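Local atomic coordinates of uncharacterized peroxidase-related protein (Silicibacter sp., PDB entry 2PFX), a protein that is of unknown function but belongs to the carboxymuconolactone decarboxylase family of the AhpD-like clan and is probably a peroxidase-related oxidoreductase. Residues A[180-184]-A[185-189]; A[99-103]-A[104-108]; A[77-80]-A[81-85]; A[36-39]-A[40-43]. All blocks are in the same frame, centred on the assembly; numbering follows the deposited sequence.

Interaction 1: A[180-184]-A[185-189]; sequences MMPNA and EYHGQ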
loop_
_atom_site.group_PDB
_atom_site.type_symbol
_atom_site.label_atom_id
_atom_site.label_comp_id
_atom_site.label_asym_id
_atom_site.label_seq_id
_atom_site.Cartn_x
_atom_site.Cartn_y
_atom_site.Cartn_z
HETATM N N MSE A 180 24.572 6.064 1.460
HETATM C CA MSE A 180 25.795 5.272 1.395
HETATM C C MSE A 180 26.058 4.807 -0.026
HETATM O O MSE A 180 25.194 4.242 -0.704
HETATM C CB MSE A 180 25.704 4.063 2.325
HETATM C CG MSE A 180 27.028 3.355 2.519
HETATM SE SE MSE A 180 26.792 1.824 3.634
HETATM C CE MSE A 180 26.557 2.805 5.264
HETATM N N MSE A 181 27.286 5.049 -0.497
HETATM C CA MSE A 181 27.559 4.745 -1.901
HETATM C C MSE A 181 28.384 3.496 -2.088
HETATM O O MSE A 181 29.430 3.321 -1.452
HETATM C CB MSE A 181 28.283 5.961 -2.497
HETATM C CG MSE A 181 27.349 7.108 -2.832
HETATM SE SE MSE A 181 25.971 6.680 -4.102
HETATM C CE MSE A 181 27.257 6.459 -5.538
ATOM N N PRO A 182 27.959 2.594 -2.962
ATOM C CA PRO A 182 28.815 1.415 -3.211
ATOM C C PRO A 182 30.079 1.721 -4.007
ATOM O O PRO A 182 30.171 2.597 -4.866
ATOM C CB PRO A 182 27.850 0.507 -3.970
ATOM C CG PRO A 182 26.979 1.473 -4.712
ATOM C CD PRO A 182 26.711 2.592 -3.740
ATOM N N ASN A 183 31.141 0.961 -3.695
ATOM C CA ASN A 183 32.424 1.089 -4.351
ATOM C C ASN A 183 32.247 0.895 -5.843
ATOM O O ASN A 183 31.609 -0.032 -6.326
ATOM C CB ASN A 183 33.450 0.062 -3.850
ATOM C CG ASN A 183 33.684 0.110 -2.357
ATOM O OD1 ASN A 183 32.736 -0.162 -1.616
ATOM N ND2 ASN A 183 34.904 0.437 -1.932
ATOM N N ALA A 184 32.853 1.788 -6.612
ATOM C CA ALA A 184 32.629 1.760 -8.057
ATOM C C ALA A 184 33.054 0.439 -8.675
ATOM O O ALA A 184 32.509 0.064 -9.713
ATOM C CB ALA A 184 33.359 2.935 -8.694
ATOM N N GLU A 185 33.980 -0.255 -8.032
ATOM C CA GLU A 185 34.526 -1.477 -8.599
ATOM C C GLU A 185 33.484 -2.569 -8.728
ATOM O O GLU A 185 33.614 -3.420 -9.605
ATOM C CB GLU A 185 35.673 -2.032 -7.742
ATOM C CG GLU A 185 36.907 -1.136 -7.769
ATOM C CD GLU A 185 37.005 -0.284 -6.516
ATOM O OE1 GLU A 185 36.039 0.458 -6.248
ATOM O OE2 GLU A 185 38.028 -0.356 -5.806
ATOM N N TYR A 186 32.489 -2.562 -7.847
ATOM C CA TYR A 186 31.520 -3.657 -7.888
ATOM C C TYR A 186 30.796 -3.842 -9.207
ATOM O O TYR A 186 30.464 -4.965 -9.613
ATOM C CB TYR A 186 30.457 -3.386 -6.828
ATOM C CG TYR A 186 30.804 -3.750 -5.402
ATOM C CD1 TYR A 186 31.232 -5.006 -5.018
ATOM C CD2 TYR A 186 30.681 -2.791 -4.384
ATOM C CE1 TYR A 186 31.534 -5.314 -3.702
ATOM C CE2 TYR A 186 30.979 -3.097 -3.077
ATOM C CZ TYR A 186 31.408 -4.356 -2.723
ATOM O OH TYR A 186 31.701 -4.602 -1.392
ATOM N N HIS A 187 30.485 -2.739 -9.877
ATOM C CA HIS A 187 29.521 -2.739 -10.960
ATOM C C HIS A 187 29.971 -3.651 -12.090
ATOM O O HIS A 187 29.150 -4.350 -12.676
ATOM C CB HIS A 187 29.313 -1.320 -11.510
ATOM C CG HIS A 187 28.682 -0.402 -10.522
ATOM N ND1 HIS A 187 27.346 -0.463 -10.200
ATOM C CD2 HIS A 187 29.204 0.605 -9.772
ATOM C CE1 HIS A 187 27.070 0.471 -9.312
ATOM N NE2 HIS A 187 28.173 1.133 -9.023
ATOM N N GLY A 188 31.261 -3.631 -12.392
ATOM C CA GLY A 188 31.762 -4.346 -13.536
ATOM C C GLY A 188 32.251 -5.753 -13.283
ATOM O O GLY A 188 32.728 -6.412 -14.211
ATOM N N GLN A 189 32.151 -6.199 -12.044
ATOM C CA GLN A 189 32.682 -7.470 -11.593
ATOM C C GLN A 189 31.772 -8.638 -11.925
ATOM O O GLN A 189 30.560 -8.531 -11.792
ATOM C CB GLN A 189 32.896 -7.432 -10.074
ATOM C CG GLN A 189 34.070 -6.566 -9.658
ATOM C CD GLN A 189 34.324 -6.555 -8.171
ATOM O OE1 GLN A 189 33.467 -6.822 -7.328
ATOM N NE2 GLN A 189 35.564 -6.220 -7.810
HETATM O O HOH W 1 36.670 1.086 -3.594
HETATM O O HOH W 2 32.896 -1.127 -12.005
#
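Asn183 and Tyr186 make the backbone bond that closes this turn: Tyr186 N gives its hydrogen to Asn183 O at 3.1 Å. One residue on, His187 N reaches Ala184 O at 3.5 Å, a weak bond. Two waters add bridges. The first joins Asn183 ND2 to Glu185 OE1, which it meets at 2.8 Å; a bend at chi2 (101°) curls the glutamate back to that position. The second gives a hydrogen to Ala184 O and takes a weak bond from Gly188 N. The Asn183 amide looks mainly outward, ND2 bonding to Val37 O and OD1 accepting from Asn39 N.

The remaining contacts across the turn are packing. Asn183 turns its amide almost perpendicular to the Tyr186 ring, OD1 lying 3.7 Å from CE2, while Pro182 CB comes within 4.4 Å of CD2. His187 presents CD2 at its ring edge to Ala184 O, 3.3 Å away. Its NE2 is buried without a polar partner. Val91 of helix 87-101 touches both the Tyr186 and His187 side chains. With helical angles at Ala184 and Glu185, residues 183 to 186 form a type I beta turn that runs on into one loosely bonded helical turn.

Interaction 2: A[99-103]-A[104-108]; sequences QLSGD and PQLGE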
loop_
_atom_site.group_PDB
_atom_site.type_symbol
_atom_site.label_atom_id
_atom_site.label_comp_id
_atom_site.label_asym_id
_atom_site.label_seq_id
_atom_site.Cartn_x
_atom_site.Cartn_y
_atom_site.Cartn_z
ATOM N N GLN A 99 29.327 -13.565 -8.330
ATOM C CA GLN A 99 30.577 -14.230 -7.998
ATOM C C GLN A 99 30.363 -15.672 -7.549
ATOM O O GLN A 99 30.926 -16.623 -8.084
ATOM C CB GLN A 99 31.304 -13.470 -6.885
ATOM C CG GLN A 99 32.632 -14.104 -6.502
ATOM C CD GLN A 99 33.248 -13.455 -5.279
ATOM O OE1 GLN A 99 32.617 -12.660 -4.585
ATOM N NE2 GLN A 99 34.507 -13.795 -5.010
ATOM N N LEU A 100 29.568 -15.870 -6.512
ATOM C CA LEU A 100 29.461 -17.162 -5.859
ATOM C C LEU A 100 28.709 -18.182 -6.696
ATOM O O LEU A 100 28.894 -19.383 -6.483
ATOM C CB LEU A 100 28.765 -17.005 -4.501
ATOM C CG LEU A 100 29.528 -16.241 -3.429
ATOM C CD1 LEU A 100 28.690 -16.111 -2.162
ATOM C CD2 LEU A 100 30.850 -16.936 -3.114
ATOM N N SER A 101 27.881 -17.717 -7.626
ATOM C CA SER A 101 27.116 -18.664 -8.440
ATOM C C SER A 101 27.759 -18.891 -9.805
ATOM O O SER A 101 27.458 -19.864 -10.503
ATOM C CB SER A 101 25.678 -18.159 -8.599
ATOM O OG SER A 101 25.612 -16.913 -9.262
ATOM N N GLY A 102 28.641 -17.968 -10.165
ATOM C CA GLY A 102 29.274 -17.893 -11.464
ATOM C C GLY A 102 28.299 -17.674 -12.593
ATOM O O GLY A 102 28.531 -18.108 -13.721
ATOM N N ASP A 103 27.206 -16.990 -12.331
ATOM C CA ASP A 103 26.004 -16.828 -13.112
ATOM C C ASP A 103 25.508 -15.385 -12.991
ATOM O O ASP A 103 24.699 -15.064 -12.129
ATOM C CB ASP A 103 24.879 -17.779 -12.709
ATOM C CG ASP A 103 23.705 -17.788 -13.683
ATOM O OD1 ASP A 103 23.644 -16.986 -14.634
ATOM O OD2 ASP A 103 22.776 -18.618 -13.508
ATOM N N PRO A 104 26.033 -14.514 -13.834
ATOM C CA PRO A 104 25.610 -13.110 -13.824
ATOM C C PRO A 104 24.104 -12.960 -13.950
ATOM O O PRO A 104 23.581 -12.046 -13.289
ATOM C CB PRO A 104 26.342 -12.538 -15.035
ATOM C CG PRO A 104 27.611 -13.337 -15.073
ATOM C CD PRO A 104 27.110 -14.748 -14.820
ATOM N N GLN A 105 23.459 -13.821 -14.748
ATOM C CA GLN A 105 22.018 -13.702 -14.943
ATOM C C GLN A 105 21.236 -13.940 -13.661
ATOM O O GLN A 105 20.187 -13.335 -13.440
ATOM C CB GLN A 105 21.516 -14.675 -16.025
ATOM C CG GLN A 105 20.132 -14.288 -16.521
ATOM C CD GLN A 105 19.318 -15.447 -17.044
ATOM O OE1 GLN A 105 19.623 -16.612 -16.805
ATOM N NE2 GLN A 105 18.258 -15.121 -17.774
ATOM N N LEU A 106 21.734 -14.828 -12.809
ATOM C CA LEU A 106 21.044 -15.046 -11.540
ATOM C C LEU A 106 21.096 -13.778 -10.687
ATOM O O LEU A 106 20.088 -13.398 -10.087
ATOM C CB LEU A 106 21.662 -16.194 -10.748
ATOM C CG LEU A 106 21.055 -16.485 -9.373
ATOM C CD1 LEU A 106 19.629 -16.973 -9.556
ATOM C CD2 LEU A 106 21.914 -17.471 -8.597
ATOM N N GLY A 107 22.264 -13.131 -10.650
ATOM C CA GLY A 107 22.315 -11.870 -9.896
ATOM C C GLY A 107 21.327 -10.844 -10.391
ATOM O O GLY A 107 20.721 -10.144 -9.576
ATOM N N GLU A 108 21.161 -10.791 -11.719
ATOM C CA GLU A 108 20.276 -9.759 -12.260
ATOM C C GLU A 108 18.838 -10.057 -11.932
ATOM O O GLU A 108 18.034 -9.190 -11.590
ATOM C CB GLU A 108 20.505 -9.642 -13.771
ATOM C CG GLU A 108 21.921 -9.207 -14.102
ATOM C CD GLU A 108 22.151 -7.777 -13.658
ATOM O OE1 GLU A 108 21.558 -6.904 -14.337
ATOM O OE2 GLU A 108 22.883 -7.513 -12.681
#
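Asp103 reaches over the start of the helix that follows it and meets Leu106 first: its CB lies 4.1 Å from Leu106 CB, the two side chains crossing at about a right angle. Chi1 of -170° swings CG away from the aspartate's own nitrogen and over the first helical turn, 3.7 Å from Leu106 N, and there the carboxylate forks. OD1 takes two weak bonds, from Gln105 N at 3.2 Å and from Leu106 N at 3.4 Å, and also touches Gln105 CB. OD2 has an apolar neighbour instead, Leu106 CB at 3.8 Å.

This makes Asp103 the N-cap of helix 104-112, its carboxylate standing in for the carbonyls that a preceding turn would supply; the negative charge would also suit the helix's positive end. Its backbone O joins in with weak bonds from Leu106 N and from Gly107 N, the latter at 3.4 Å. Pro104 fills the first helical position, where no amide hydrogen is needed, and its ring packs on Arg98. Gly102, with phi of 62°, turns the chain out of helix 87-101 just before. Across this bend Leu106 sends CD2 to within 3.8 Å of Ser101 CB, and Ser101 OG bonds back to Val97 O.

Interaction 3: A[77-80]-A[81-85]; sequences AVVV and SSINK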
loop_
_atom_site.group_PDB
_atom_site.type_symbol
_atom_site.label_atom_id
_atom_site.label_comp_id
_atom_site.label_asym_id
_atom_site.label_seq_id
_atom_site.Cartn_x
_atom_site.Cartn_y
_atom_site.Cartn_z
ATOM N N ALA A 77 20.025 -11.756 0.780
ATOM C CA ALA A 77 20.395 -10.343 0.893
ATOM C C ALA A 77 19.881 -9.499 -0.261
ATOM O O ALA A 77 19.363 -8.395 -0.094
ATOM C CB ALA A 77 21.912 -10.242 0.969
ATOM N N VAL A 78 20.069 -10.025 -1.461
ATOM C CA VAL A 78 19.657 -9.299 -2.669
ATOM C C VAL A 78 18.160 -9.186 -2.806
ATOM O O VAL A 78 17.623 -8.176 -3.248
ATOM C CB VAL A 78 20.232 -9.977 -3.928
ATOM C CG1 VAL A 78 19.726 -9.289 -5.195
ATOM C CG2 VAL A 78 21.741 -9.935 -3.866
ATOM N N VAL A 79 17.432 -10.238 -2.450
ATOM C CA VAL A 79 15.970 -10.151 -2.530
ATOM C C VAL A 79 15.459 -9.120 -1.539
ATOM O O VAL A 79 14.620 -8.257 -1.859
ATOM C CB VAL A 79 15.365 -11.543 -2.309
ATOM C CG1 VAL A 79 13.878 -11.465 -2.013
ATOM C CG2 VAL A 79 15.658 -12.408 -3.526
ATOM N N VAL A 80 15.939 -9.134 -0.309
ATOM C CA VAL A 80 15.588 -8.083 0.661
ATOM C C VAL A 80 15.917 -6.718 0.078
ATOM O O VAL A 80 15.063 -5.831 0.070
ATOM C CB VAL A 80 16.284 -8.293 2.017
ATOM C CG1 VAL A 80 15.933 -7.175 2.992
ATOM C CG2 VAL A 80 15.883 -9.641 2.612
ATOM N N SER A 81 17.136 -6.527 -0.424
ATOM C CA SER A 81 17.555 -5.246 -0.966
ATOM C C SER A 81 16.735 -4.760 -2.139
ATOM O O SER A 81 16.557 -3.580 -2.371
ATOM C CB SER A 81 18.997 -5.360 -1.476
ATOM O OG SER A 81 19.834 -5.840 -0.456
ATOM N N SER A 82 16.276 -5.726 -2.947
ATOM C CA SER A 82 15.465 -5.366 -4.098
ATOM C C SER A 82 14.136 -4.793 -3.628
ATOM O O SER A 82 13.629 -3.792 -4.140
ATOM C CB SER A 82 15.252 -6.596 -4.990
ATOM O OG SER A 82 14.461 -6.280 -6.120
ATOM N N ILE A 83 13.534 -5.439 -2.627
ATOM C CA ILE A 83 12.265 -4.982 -2.134
ATOM C C ILE A 83 12.395 -3.604 -1.476
ATOM O O ILE A 83 11.502 -2.772 -1.647
ATOM C CB ILE A 83 11.637 -5.971 -1.135
ATOM C CG1 ILE A 83 11.277 -7.310 -1.786
ATOM C CG2 ILE A 83 10.440 -5.347 -0.439
ATOM C CD1 ILE A 83 11.174 -8.451 -0.807
ATOM N N ASN A 84 13.497 -3.387 -0.774
ATOM C CA ASN A 84 13.730 -2.079 -0.168
ATOM C C ASN A 84 14.404 -1.070 -1.090
ATOM O O ASN A 84 14.566 0.100 -0.688
ATOM C CB ASN A 84 14.608 -2.211 1.077
ATOM C CG ASN A 84 13.875 -2.932 2.193
ATOM O OD1 ASN A 84 12.665 -2.793 2.352
ATOM N ND2 ASN A 84 14.627 -3.686 2.950
ATOM N N LYS A 85 14.752 -1.473 -2.292
ATOM C CA LYS A 85 15.374 -0.608 -3.298
ATOM C C LYS A 85 16.599 0.115 -2.759
ATOM O O LYS A 85 16.824 1.321 -2.917
ATOM C CB LYS A 85 14.334 0.361 -3.870
ATOM C CG LYS A 85 13.097 -0.314 -4.416
ATOM C CD LYS A 85 12.455 0.243 -5.664
ATOM C CE LYS A 85 12.531 -0.664 -6.879
ATOM N NZ LYS A 85 11.237 -1.258 -7.326
#
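The carbonyl plane of Ala77 has a donor from Ser81 on each face. Ser81 OG comes in 2.6 Å from Ala77 O, 36° out of the plane, and Ser81 N sits 2.9 Å from the same oxygen, tilted 23° to the opposite face. A chi1 of -54° folds the hydroxyl back along the helix, so one residue supplies both bonds. The other flat group, the amide of Asn84, lies alongside Val80 and points the same way: ND2 is 3.7 Å from Val80 CG1 and 3.6 Å from Val80 O.

Behind these side chains run the bonds of a regular alpha helix. Ser82 N gives to Val78 O at 2.8 Å, Ile83 N to Val79 O, and Asn84 N to Val80 O at 3.0 Å. Val79 and Ile83, a turn apart, meet at CG1 and CD1, 4.2 Å from each other, and face helix 121-136. Lys85, the first residue to leave helical angles, has positive phi and makes a Schellman motif.

Most of this is buried, and the polar side chains cope by bonding locally or to neighbours. The Ser81 hydroxyl gives its hydrogen within its own helix. Asn84 ND2 ties the helix end to helix 155-178 through the OD1 atoms of Asn169 and Asn172, whereas Ser82 OG bonds to Val111 O of helix 104-112 and also meets Lys85 NZ of the second subunit, so that the same hydroxyl serves both the fold and the subunit interface.

Interaction 4: A[36-39]-A[40-43]; sequences MVPN and VLKA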
loop_
_atom_site.group_PDB
_atom_site.type_symbol
_atom_site.label_atom_id
_atom_site.label_comp_id
_atom_site.label_asym_id
_atom_site.label_seq_id
_atom_site.Cartn_x
_atom_site.Cartn_y
_atom_site.Cartn_z
HETATM N N MSE A 36 39.426 -4.383 -2.442
HETATM C CA MSE A 36 38.918 -3.065 -2.127
HETATM C C MSE A 36 38.669 -2.975 -0.624
HETATM O O MSE A 36 38.685 -4.010 0.041
HETATM C CB MSE A 36 37.583 -2.807 -2.851
HETATM C CG MSE A 36 36.462 -3.707 -2.334
HETATM SE SE MSE A 36 34.725 -3.498 -3.119
HETATM C CE MSE A 36 35.262 -3.961 -4.878
ATOM N N VAL A 37 38.403 -1.753 -0.169
ATOM C CA VAL A 37 37.802 -1.569 1.152
ATOM C C VAL A 37 36.343 -1.162 0.994
ATOM O O VAL A 37 36.066 -0.022 0.567
ATOM C CB VAL A 37 38.565 -0.525 1.984
ATOM C CG1 VAL A 37 37.939 -0.388 3.362
ATOM C CG2 VAL A 37 40.018 -0.956 2.114
ATOM N N PRO A 38 35.431 -2.083 1.284
ATOM C CA PRO A 38 34.012 -1.768 1.138
ATOM C C PRO A 38 33.625 -0.521 1.923
ATOM O O PRO A 38 33.963 -0.322 3.086
ATOM C CB PRO A 38 33.303 -3.009 1.689
ATOM C CG PRO A 38 34.282 -4.099 1.376
ATOM C CD PRO A 38 35.630 -3.481 1.691
ATOM N N ASN A 39 32.871 0.332 1.236
ATOM C CA ASN A 39 32.511 1.615 1.837
ATOM C C ASN A 39 31.662 1.525 3.075
ATOM O O ASN A 39 31.704 2.409 3.927
ATOM C CB ASN A 39 31.776 2.472 0.777
ATOM C CG ASN A 39 32.752 3.196 -0.140
ATOM O OD1 ASN A 39 33.949 3.288 0.142
ATOM N ND2 ASN A 39 32.260 3.742 -1.250
ATOM N N VAL A 40 30.852 0.470 3.252
ATOM C CA VAL A 40 30.153 0.324 4.516
ATOM C C VAL A 40 31.122 0.258 5.685
ATOM O O VAL A 40 30.863 0.753 6.777
ATOM C CB VAL A 40 29.248 -0.925 4.499
ATOM C CG1 VAL A 40 30.065 -2.194 4.359
ATOM C CG2 VAL A 40 28.398 -0.967 5.762
ATOM N N LEU A 41 32.284 -0.369 5.452
ATOM C CA LEU A 41 33.240 -0.431 6.549
ATOM C C LEU A 41 33.847 0.942 6.835
ATOM O O LEU A 41 34.034 1.279 7.999
ATOM C CB LEU A 41 34.341 -1.442 6.254
ATOM C CG LEU A 41 33.868 -2.876 6.048
ATOM C CD1 LEU A 41 35.064 -3.725 5.649
ATOM C CD2 LEU A 41 33.143 -3.381 7.288
ATOM N N LYS A 42 34.126 1.703 5.789
ATOM C CA LYS A 42 34.631 3.068 6.018
ATOM C C LYS A 42 33.603 3.888 6.766
ATOM O O LYS A 42 33.948 4.793 7.534
ATOM C CB LYS A 42 35.016 3.722 4.697
ATOM C CG LYS A 42 36.027 2.932 3.876
ATOM C CD LYS A 42 36.364 3.615 2.554
ATOM C CE LYS A 42 37.715 3.135 2.039
ATOM N NZ LYS A 42 37.830 3.357 0.574
ATOM N N ALA A 43 32.332 3.564 6.562
ATOM C CA ALA A 43 31.262 4.311 7.206
ATOM C C ALA A 43 31.281 4.109 8.714
ATOM O O ALA A 43 31.073 5.063 9.467
ATOM C CB ALA A 43 29.900 3.943 6.601
#
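Pro38 leads into the first helical turn with its carbonyl O facing the amides ahead, taking Leu41 N at 2.9 Å and a weak bond from Lys42 N, and Asn39 O accepts the next i to i+4 bond, from Ala43 N at 2.9 Å, stronger than the weak one before it. Pro38 is the N-cap residue, but it has no side-chain acceptor to offer, which leaves this role to the backbone.

The longest side chain here belongs to Lys42. With chi1 at -56° and the chain extended beyond CG, it runs back towards the loop and crosses Val37 at about a right angle. Its CE lies 3.8 Å from Val37 CB and equally close to CG1, so the lysine's aliphatic chain packs across the valine. On the way it passes the Asn39 amide, OD1 standing 3.4 Å from Lys42 CD. The nitrogen of that amide is used by others: ND2 bonds to Glu7 OE1 and to Met181 O. On another side Pro38 and Leu41 lie alongside each other, pointing the same way, with CD and CD1 4.0 Å apart. Val40 adds to this packing, its CG1 being 4.3 Å from Pro38 CB.

Short helix 39-44 thus starts among longer ones: Leu41 touches Phe27 and Cys30 of helix 21-34 as well as Leu51 and Thr55 of helix 48-63, while Tyr88 of helix 87-101 packs on Pro38 and takes the Val40 N hydrogen on its OH.

How the interactions relate
Along the chain the order is interaction 4, interaction 3, interaction 2, then interaction 1 at the C-terminal end. Interactions 1 and 4, with centres about 11 Å apart, touch directly: the C-terminal tail binds the entry to helix 39-44, and Tyr186 CZ packs on the selenium of Met36 at 3.4 Å. Interaction 3 lies at the end of helix 70-84 and interaction 2 at the junction of helices 87-101 and 104-112, centres about 16 Å and nearest atoms about 5 Å apart. Interactions 3 and 4 lie on opposite sides of the chain's centre, about 20 Å between centres. Interactions 1, 2 and 3 all reach the second subunit, so these helix ends and the tail contribute to the six-chain, all-helical assembly.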